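Local coordinates for endo-1,4-b-d-mannanase (Trichoderma reesei, PDB 1QNR), which probably hydrolyses internal beta-1,4-mannosidic linkages in mannan polysaccharides, as an endo-acting glycoside hydrolase of family 5 built on a TIM barrel, at residues F162-G167 / S193-H198; S186-V191 / K233-G238. All coordinates share one frame; numbering follows the deposited sequence.

How the interactions relate
Following the chain from its N terminus illustrates how a TIM barrel is tied together by contacts that cross along the sequence. Strand 161-165 comes first, then helix 178-194. Interaction 1 closes the strand-helix part of the beta-alpha-beta unit, the turn that leads on to strand 199-201 meeting Trp164. Interaction 2 starts on the same helix, at 186-191, inside the loop that interaction 1 closes, and reaches forward to 233-238, the approach to strand 238-242. The two contacts therefore cross, not nest. They also touch: Val191 packs on Trp164, which ties helix 178-194 to strand 161-165, and Phe237 packs on Ala163, which ties the approach to strand 238-242 to that same strand.

Interaction 1 (F162-G167 / S193-H198); sequences FAWELG and SLDSNH. With NAG (2-acetamido-2-deoxy-beta-D-glucopyranose), chain G.
The indole NE1 of Trp164 donates to OD2 of Asp195 over 2.8 Å, nearly straight at 167° and in the plane of the indole, which is therefore held at its edge. The carboxylate sits at that edge with its plane turned steeply against that of the ring, and NE1 reaches OD2 from above the carboxylate plane. The syn lone pair of that oxygen serves His198 instead, whose ND1 donates to Asp195 OD2 at 2.6 Å within the imidazole plane. One oxygen thus fixes two rings. Their planes are almost perpendicular, with NE1 of Trp164 and ND1 of His198 3.9 Å apart around a common acceptor. Asp195 presents its carboxylate with CG anti to the backbone N (chi1 173°), pointing at the strand, while OD1 turns back to its own chain and accepts from Asn197 N at 2.8 Å, an Asx turn.

In fold terms, this turn links helix 178-194 to strand 199-201 in a beta-alpha-beta unit of the TIM barrel, and Trp164 belongs to the unit's first strand. Its indole also packs against Val152 and Tyr155 of helix 138-155. An alanine at the position of Asp195 would remove both acceptor oxygens, and would probably strand the buried indole N-H, release the imidazole to turn and undo the Asx turn. His198 NE2 bonds to Ser158 O, so both ring nitrogens face acceptors; the imidazole is perhaps protonated, a charge that the carboxylate would favour.

On its other side the turn meets a glycan carried by the protein itself. Ser196 N donates to O6 of the N-acetylglucosamine at 3.0 Å, and Asn197 ND2 to its ring oxygen O5, also at 3.0 Å, with Asn157 close by.

Interaction 2 (S186-V191 / K233-G238); sequences SVSQYV and KSLDFG
Ser188 and Ser234 meet through their hydroxyls, OG to OG at 2.7 Å, in a short hydrogen bond between a helix and an irregular segment. Around this pair the packing is close. CB of Ser188 lies 3.7 Å from CD2 of Leu235, the methyl that the leucine swings back toward the helix, and also 3.5 Å from Ser234 O. That carbonyl oxygen is buried here without a hydrogen-bonding partner in the model, so a nonpolar methylene is what faces it. The helical serine holds OG between its backbone N and carbonyl carbon (chi1 59°), a rotamer that lets the hydroxyl bond to Ala184 O one turn earlier while facing Ser234. Ser234 turns its own hydroxyl in the same sense, with chi1 at 44°, which brings OG over the helix surface and its CB to 3.4 Å from Ser188 OG.

The other side is looser and wetter. Gln189, exposed one residue further along the helix, comes no closer to Ser234 with its side chain than CG to OG, 3.9 Å. Its chain runs on extended, and the amide is joined to the loop through solvent: Gln189 NE2 donates to a water at 3.0 Å, and the same water is hydrogen-bonded to Ser234 OG at 2.8 Å. The small hydroxyl of Ser234 is thus met directly by Ser188 and, through water, by the long glutamine.

Beyond the pair, Ser188 also packs on Val200 of strand 199-201 and on Ile232, while Asp236 OD2 bonds to Val200 N and forms a salt bridge with Lys192. The contact thereby seats helix 178-194 on the outside of the barrel, against the segment that leads from helix 226-230 into strand 238-242.

Interaction 1 (F162-G167 / S193-H198)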
ATOM      1  N   PHE A 162       9.886   3.626  -2.455  1.00  7.25           N
ATOM      2  CA  PHE A 162       9.444   3.024  -3.734  1.00  6.59           C
ATOM      3  C   PHE A 162       8.411   3.928  -4.415  1.00  7.06           C
ATOM      4  O   PHE A 162       8.532   4.338  -5.585  1.00  7.89           O
ATOM      5  CB  PHE A 162       8.825   1.619  -3.558  1.00  7.61           C
ATOM      6  CG  PHE A 162       8.553   0.850  -4.833  1.00  7.24           C
ATOM      7  CD1 PHE A 162       7.362   1.075  -5.541  1.00  8.17           C
ATOM      8  CD2 PHE A 162       9.443  -0.088  -5.353  1.00  7.43           C
ATOM      9  CE1 PHE A 162       7.019   0.356  -6.693  1.00  9.40           C
ATOM     10  CE2 PHE A 162       9.146  -0.840  -6.475  1.00  8.39           C
ATOM     11  CZ  PHE A 162       7.952  -0.575  -7.193  1.00  9.72           C
ATOM     12  N   ALA A 163       7.367   4.281  -3.653  1.00  7.11           N
ATOM     13  CA  ALA A 163       6.311   5.197  -4.146  1.00  6.42           C
ATOM     14  C   ALA A 163       5.514   5.802  -2.963  1.00  6.09           C
ATOM     15  O   ALA A 163       5.274   5.111  -1.942  1.00  7.27           O
ATOM     16  CB  ALA A 163       5.309   4.426  -5.040  1.00  7.88           C
ATOM     17  N   TRP A 164       5.002   7.008  -3.225  1.00  7.69           N
ATOM     18  CA  TRP A 164       3.958   7.597  -2.337  1.00  6.54           C
ATOM     19  C   TRP A 164       2.605   7.033  -2.824  1.00  7.37           C
ATOM     20  O   TRP A 164       2.420   6.809  -4.057  1.00  9.36           O
ATOM     21  CB  TRP A 164       3.950   9.117  -2.492  1.00  7.32           C
ATOM     22  CG  TRP A 164       5.241   9.789  -2.061  1.00  7.31           C
ATOM     23  CD1 TRP A 164       6.066  10.527  -2.840  1.00  9.56           C
ATOM     24  CD2 TRP A 164       5.839   9.701  -0.751  1.00  6.54           C
ATOM     25  NE1 TRP A 164       7.145  10.982  -2.090  1.00  8.92           N
ATOM     26  CE2 TRP A 164       7.057  10.417  -0.827  1.00  7.10           C
ATOM     27  CE3 TRP A 164       5.502   9.048   0.451  1.00  7.52           C
ATOM     28  CZ2 TRP A 164       7.910  10.616   0.264  1.00  9.41           C
ATOM     29  CZ3 TRP A 164       6.387   9.168   1.542  1.00  9.88           C
ATOM     30  CH2 TRP A 164       7.580   9.927   1.407  1.00  9.73           C
ATOM     31  N   GLU A 165       1.676   6.814  -1.902  1.00  7.13           N
ATOM     32  CA  GLU A 165       0.368   6.222  -2.243  1.00  7.00           C
ATOM     33  C   GLU A 165      -0.691   7.087  -1.591  1.00  6.01           C
ATOM     34  O   GLU A 165      -0.679   7.456  -0.407  1.00  7.16           O
ATOM     35  CB  GLU A 165       0.370   4.753  -1.780  1.00  7.61           C
ATOM     36  CG  GLU A 165      -0.972   4.027  -2.068  1.00  8.24           C
ATOM     37  CD  GLU A 165      -0.748   2.513  -1.972  1.00  7.86           C
ATOM     38  OE1 GLU A 165      -0.831   2.014  -0.827  1.00  8.67           O
ATOM     39  OE2 GLU A 165      -0.370   1.959  -3.062  1.00  9.44           O
ATOM     40  N   LEU A 166      -1.713   7.452  -2.438  1.00  7.17           N
ATOM     41  CA  LEU A 166      -2.710   8.414  -1.939  1.00  7.61           C
ATOM     42  C   LEU A 166      -3.480   7.844  -0.766  1.00  7.34           C
ATOM     43  O   LEU A 166      -3.738   8.628   0.211  1.00  8.99           O
ATOM     44  CB  LEU A 166      -3.610   8.873  -3.099  1.00  8.09           C
ATOM     45  CG  LEU A 166      -2.927   9.455  -4.345  1.00  9.02           C
ATOM     46  CD1 LEU A 166      -4.007  10.181  -5.211  1.00  9.44           C
ATOM     47  CD2 LEU A 166      -1.755  10.362  -4.013  1.00 12.00           C
ATOM     48  N   GLY A 167      -3.896   6.567  -0.757  1.00  6.53           N
ATOM     49  CA  GLY A 167      -4.556   6.038   0.450  1.00  6.74           C
ATOM     50  C   GLY A 167      -4.568   4.515   0.348  1.00  6.79           C
ATOM     51  O   GLY A 167      -4.232   3.896  -0.680  1.00  7.48           O
ATOM     52  N   SER A 193       4.438  18.083  -6.936  1.00  9.56           N
ATOM     53  CA  SER A 193       4.962  19.458  -6.706  1.00  8.74           C
ATOM     54  C   SER A 193       5.853  19.539  -5.482  1.00 10.04           C
ATOM     55  O   SER A 193       6.624  20.519  -5.324  1.00 11.79           O
ATOM     56  CB  SER A 193       3.781  20.464  -6.528  1.00 10.98           C
ATOM     57  OG  SER A 193       3.183  20.502  -5.214  1.00 12.12           O
ATOM     58  N   LEU A 194       5.740  18.526  -4.564  1.00  8.78           N
ATOM     59  CA  LEU A 194       6.571  18.476  -3.382  1.00  9.83           C
ATOM     60  C   LEU A 194       7.815  17.602  -3.566  1.00  8.56           C
ATOM     61  O   LEU A 194       8.769  17.709  -2.738  1.00 10.65           O
ATOM     62  CB  LEU A 194       5.797  17.794  -2.200  1.00  9.07           C
ATOM     63  CG  LEU A 194       4.517  18.551  -1.791  1.00 11.00           C
ATOM     64  CD1 LEU A 194       3.803  17.753  -0.684  1.00 13.48           C
ATOM     65  CD2 LEU A 194       4.902  19.934  -1.195  1.00 16.24           C
ATOM     66  N   ASP A 195       7.837  16.717  -4.559  1.00  9.14           N
ATOM     67  CA  ASP A 195       8.886  15.695  -4.703  1.00  8.81           C
ATOM     68  C   ASP A 195       8.921  15.196  -6.169  1.00  9.17           C
ATOM     69  O   ASP A 195       7.936  14.559  -6.634  1.00  9.47           O
ATOM     70  CB  ASP A 195       8.610  14.529  -3.732  1.00  9.79           C
ATOM     71  CG  ASP A 195       9.495  13.298  -3.861  1.00  9.48           C
ATOM     72  OD1 ASP A 195      10.308  13.147  -4.789  1.00  9.06           O
ATOM     73  OD2 ASP A 195       9.432  12.455  -2.878  1.00  9.59           O
ATOM     74  N   SER A 196       9.955  15.593  -6.939  1.00  8.56           N
ATOM     75  CA  SER A 196      10.052  15.101  -8.329  1.00  9.06           C
ATOM     76  C   SER A 196      10.911  13.845  -8.507  1.00  9.69           C
ATOM     77  O   SER A 196      11.194  13.339  -9.616  1.00 13.77           O
ATOM     78  CB  SER A 196      10.641  16.193  -9.241  1.00 12.43           C
ATOM     79  OG  SER A 196      11.964  16.585  -8.828  1.00 15.47           O
ATOM     80  N   ASN A 197      11.401  13.254  -7.373  1.00  9.30           N
ATOM     81  CA  ASN A 197      12.237  12.107  -7.420  1.00  8.42           C
ATOM     82  C   ASN A 197      11.477  10.778  -7.435  1.00  8.44           C
ATOM     83  O   ASN A 197      12.005   9.792  -7.932  1.00 10.43           O
ATOM     84  CB  ASN A 197      13.178  12.059  -6.180  1.00  8.58           C
ATOM     85  CG  ASN A 197      14.068  13.283  -6.073  1.00  8.77           C
ATOM     86  OD1 ASN A 197      14.644  13.719  -7.068  1.00 10.40           O
ATOM     87  ND2 ASN A 197      14.096  13.868  -4.836  1.00  9.57           N
ATOM     88  N   HIS A 198      10.267  10.757  -6.853  1.00  8.95           N
ATOM     89  CA  HIS A 198       9.574   9.451  -6.576  1.00  7.46           C
ATOM     90  C   HIS A 198       8.287   9.220  -7.335  1.00  7.37           C
ATOM     91  O   HIS A 198       7.567  10.165  -7.757  1.00  8.60           O
ATOM     92  CB  HIS A 198       9.247   9.380  -5.050  1.00  9.02           C
ATOM     93  CG  HIS A 198      10.491   9.300  -4.184  1.00  7.80           C
ATOM     94  ND1 HIS A 198      10.802  10.276  -3.218  1.00  8.33           N
ATOM     95  CD2 HIS A 198      11.455   8.319  -4.144  1.00  8.37           C
ATOM     96  CE1 HIS A 198      11.945   9.834  -2.637  1.00  8.16           C
ATOM     97  NE2 HIS A 198      12.397   8.698  -3.204  1.00  8.95           N
TER
HETATM   98  C1  NAG G 431      15.952  17.124  -3.279  1.00  9.86           C
HETATM   99  C2  NAG G 431      17.187  17.836  -3.810  1.00  9.21           C
HETATM  100  C3  NAG G 431      16.622  19.027  -4.585  1.00  9.75           C
HETATM  101  C4  NAG G 431      15.629  18.564  -5.676  1.00  8.84           C
HETATM  102  C5  NAG G 431      14.465  17.750  -5.040  1.00 10.07           C
HETATM  103  C6  NAG G 431      13.513  17.176  -6.084  1.00 10.79           C
HETATM  104  C7  NAG G 431      19.299  18.128  -2.582  1.00 14.21           C
HETATM  105  C8  NAG G 431      19.956  18.803  -1.422  1.00 14.49           C
HETATM  106  N2  NAG G 431      17.940  18.288  -2.603  1.00 11.71           N
HETATM  107  O3  NAG G 431      17.742  19.688  -5.214  1.00 12.66           O
HETATM  108  O4  NAG G 431      15.033  19.758  -6.300  1.00 12.06           O
HETATM  109  O5  NAG G 431      15.081  16.650  -4.344  1.00  9.55           O
HETATM  110  O6  NAG G 431      12.327  16.639  -5.382  1.00 12.24           O
HETATM  111  O7  NAG G 431      19.864  17.570  -3.473  1.00 14.78           O

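Interaction 2 (S186-V191 / K233-G238)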
ATOM      1  N   SER A 186      -5.908  15.796  -8.707  1.00  9.83           N
ATOM      2  CA  SER A 186      -5.406  16.949  -7.957  1.00 10.51           C
ATOM      3  C   SER A 186      -4.386  16.581  -6.881  1.00  8.94           C
ATOM      4  O   SER A 186      -3.316  17.263  -6.746  1.00 10.22           O
ATOM      5  CB  SER A 186      -6.597  17.682  -7.285  1.00 14.46           C
ATOM      6  OG  SER A 186      -6.071  18.871  -6.700  1.00 21.37           O
ATOM      7  N   VAL A 187      -4.655  15.492  -6.098  1.00  9.04           N
ATOM      8  CA  VAL A 187      -3.704  15.181  -5.015  1.00  9.61           C
ATOM      9  C   VAL A 187      -2.406  14.649  -5.609  1.00  8.47           C
ATOM     10  O   VAL A 187      -1.321  15.017  -5.079  1.00  8.75           O
ATOM     11  CB  VAL A 187      -4.308  14.168  -4.017  1.00  9.42           C
ATOM     12  CG1 VAL A 187      -3.302  13.699  -2.957  1.00 10.12           C
ATOM     13  CG2 VAL A 187      -5.549  14.750  -3.301  1.00 11.26           C
ATOM     14  N   SER A 188      -2.425  13.825  -6.647  1.00  8.14           N
ATOM     15  CA  SER A 188      -1.116  13.320  -7.202  1.00  8.50           C
ATOM     16  C   SER A 188      -0.339  14.481  -7.806  1.00  9.12           C
ATOM     17  O   SER A 188       0.881  14.465  -7.734  1.00  9.05           O
ATOM     18  CB  SER A 188      -1.324  12.171  -8.187  1.00  8.08           C
ATOM     19  OG  SER A 188      -2.175  12.530  -9.335  1.00  9.62           O
ATOM     20  N   GLN A 189      -0.986  15.448  -8.486  1.00  9.16           N
ATOM     21  CA  GLN A 189      -0.260  16.664  -8.912  1.00  9.39           C
ATOM     22  C   GLN A 189       0.361  17.377  -7.734  1.00  8.74           C
ATOM     23  O   GLN A 189       1.552  17.839  -7.827  1.00 10.75           O
ATOM     24  CB  GLN A 189      -1.205  17.660  -9.667  1.00 10.96           C
ATOM     25  CG  GLN A 189      -1.616  17.222 -11.051  1.00 12.82           C
ATOM     26  CD  GLN A 189      -2.679  18.155 -11.658  1.00 17.32           C
ATOM     27  OE1 GLN A 189      -2.923  19.264 -11.136  1.00 22.05           O
ATOM     28  NE2 GLN A 189      -3.243  17.716 -12.755  1.00 16.05           N
ATOM     29  N   TYR A 190      -0.314  17.481  -6.580  1.00  8.40           N
ATOM     30  CA  TYR A 190       0.285  18.119  -5.386  1.00  8.52           C
ATOM     31  C   TYR A 190       1.484  17.351  -4.894  1.00  8.61           C
ATOM     32  O   TYR A 190       2.551  17.951  -4.569  1.00  8.04           O
ATOM     33  CB  TYR A 190      -0.807  18.232  -4.294  1.00  9.71           C
ATOM     34  CG  TYR A 190      -0.316  18.833  -2.987  1.00  9.40           C
ATOM     35  CD1 TYR A 190       0.223  20.131  -3.006  1.00 11.32           C
ATOM     36  CD2 TYR A 190      -0.326  18.194  -1.751  1.00 10.36           C
ATOM     37  CE1 TYR A 190       0.757  20.770  -1.868  1.00 13.21           C
ATOM     38  CE2 TYR A 190       0.122  18.796  -0.577  1.00 11.20           C
ATOM     39  CZ  TYR A 190       0.696  20.056  -0.685  1.00 12.18           C
ATOM     40  OH  TYR A 190       1.213  20.643   0.493  1.00 13.96           O
ATOM     41  N   VAL A 191       1.412  16.020  -4.815  1.00  9.37           N
ATOM     42  CA  VAL A 191       2.584  15.235  -4.362  1.00  9.25           C
ATOM     43  C   VAL A 191       3.762  15.454  -5.307  1.00  9.36           C
ATOM     44  O   VAL A 191       4.911  15.686  -4.821  1.00  9.70           O
ATOM     45  CB  VAL A 191       2.258  13.708  -4.289  1.00  9.45           C
ATOM     46  CG1 VAL A 191       3.494  12.872  -3.873  1.00  9.63           C
ATOM     47  CG2 VAL A 191       1.149  13.451  -3.255  1.00  9.40           C
ATOM     48  N   LYS A 233      -2.225  11.172 -15.652  1.00 13.23           N
ATOM     49  CA  LYS A 233      -0.831  11.328 -16.011  1.00 14.10           C
ATOM     50  C   LYS A 233       0.129  11.349 -14.837  1.00 11.65           C
ATOM     51  O   LYS A 233       1.270  10.864 -14.973  1.00 12.44           O
ATOM     52  CB  LYS A 233      -0.650  12.686 -16.775  1.00 19.61           C
ATOM     53  CG  LYS A 233      -1.499  12.933 -17.991  1.00 25.70           C
ATOM     54  CD  LYS A 233      -0.811  14.089 -18.747  1.00 30.61           C
ATOM     55  CE  LYS A 233      -0.505  15.359 -17.973  1.00 32.02           C
ATOM     56  NZ  LYS A 233      -0.307  16.446 -19.041  1.00 34.63           N
ATOM     57  N   SER A 234      -0.368  11.869 -13.685  1.00 12.34           N
ATOM     58  CA  SER A 234       0.460  11.995 -12.477  1.00 11.24           C
ATOM     59  C   SER A 234       0.393  10.744 -11.605  1.00 10.30           C
ATOM     60  O   SER A 234       0.928  10.805 -10.454  1.00 11.70           O
ATOM     61  CB  SER A 234       0.055  13.278 -11.771  1.00 12.62           C
ATOM     62  OG  SER A 234      -1.365  13.425 -11.717  1.00 11.90           O
ATOM     63  N   LEU A 235      -0.209   9.637 -12.060  1.00  8.84           N
ATOM     64  CA  LEU A 235      -0.059   8.304 -11.386  1.00  9.71           C
ATOM     65  C   LEU A 235       0.851   7.508 -12.300  1.00 10.06           C
ATOM     66  O   LEU A 235       0.620   7.330 -13.516  1.00 12.48           O
ATOM     67  CB  LEU A 235      -1.426   7.605 -11.169  1.00 10.13           C
ATOM     68  CG  LEU A 235      -2.384   8.366 -10.254  1.00  9.98           C
ATOM     69  CD1 LEU A 235      -3.743   7.625 -10.200  1.00 11.36           C
ATOM     70  CD2 LEU A 235      -1.885   8.535  -8.818  1.00 10.91           C
ATOM     71  N   ASP A 236       1.904   6.870 -11.766  1.00  8.02           N
ATOM     72  CA  ASP A 236       2.933   6.218 -12.564  1.00  8.13           C
ATOM     73  C   ASP A 236       2.699   4.746 -12.836  1.00  9.23           C
ATOM     74  O   ASP A 236       3.219   4.165 -13.771  1.00 11.10           O
ATOM     75  CB  ASP A 236       4.336   6.425 -11.869  1.00  9.99           C
ATOM     76  CG  ASP A 236       4.698   7.866 -11.781  1.00 11.82           C
ATOM     77  OD1 ASP A 236       4.838   8.509 -12.859  1.00 17.17           O
ATOM     78  OD2 ASP A 236       4.802   8.434 -10.681  1.00 10.20           O
ATOM     79  N   PHE A 237       1.891   4.082 -11.979  1.00  8.54           N
ATOM     80  CA  PHE A 237       1.590   2.640 -12.146  1.00  8.56           C
ATOM     81  C   PHE A 237       0.262   2.319 -11.465  1.00  8.61           C
ATOM     82  O   PHE A 237      -0.167   3.117 -10.612  1.00  9.24           O
ATOM     83  CB  PHE A 237       2.743   1.731 -11.603  1.00 10.44           C
ATOM     84  CG  PHE A 237       3.014   1.903 -10.125  1.00  8.67           C
ATOM     85  CD1 PHE A 237       2.389   1.034  -9.219  1.00  8.55           C
ATOM     86  CD2 PHE A 237       3.978   2.798  -9.663  1.00 10.28           C
ATOM     87  CE1 PHE A 237       2.684   1.111  -7.832  1.00  8.62           C
ATOM     88  CE2 PHE A 237       4.295   2.878  -8.294  1.00 10.24           C
ATOM     89  CZ  PHE A 237       3.658   2.027  -7.374  1.00  8.97           C
ATOM     90  N   GLY A 238      -0.345   1.172 -11.814  1.00  8.72           N
ATOM     91  CA  GLY A 238      -1.629   0.781 -11.227  1.00  8.50           C
ATOM     92  C   GLY A 238      -1.441  -0.179 -10.044  1.00  8.77           C
ATOM     93  O   GLY A 238      -0.416  -0.916  -9.982  1.00 10.51           O
TER
HETATM   94  O   HOH W   1      -2.409  15.032 -13.778  1.00 15.73           O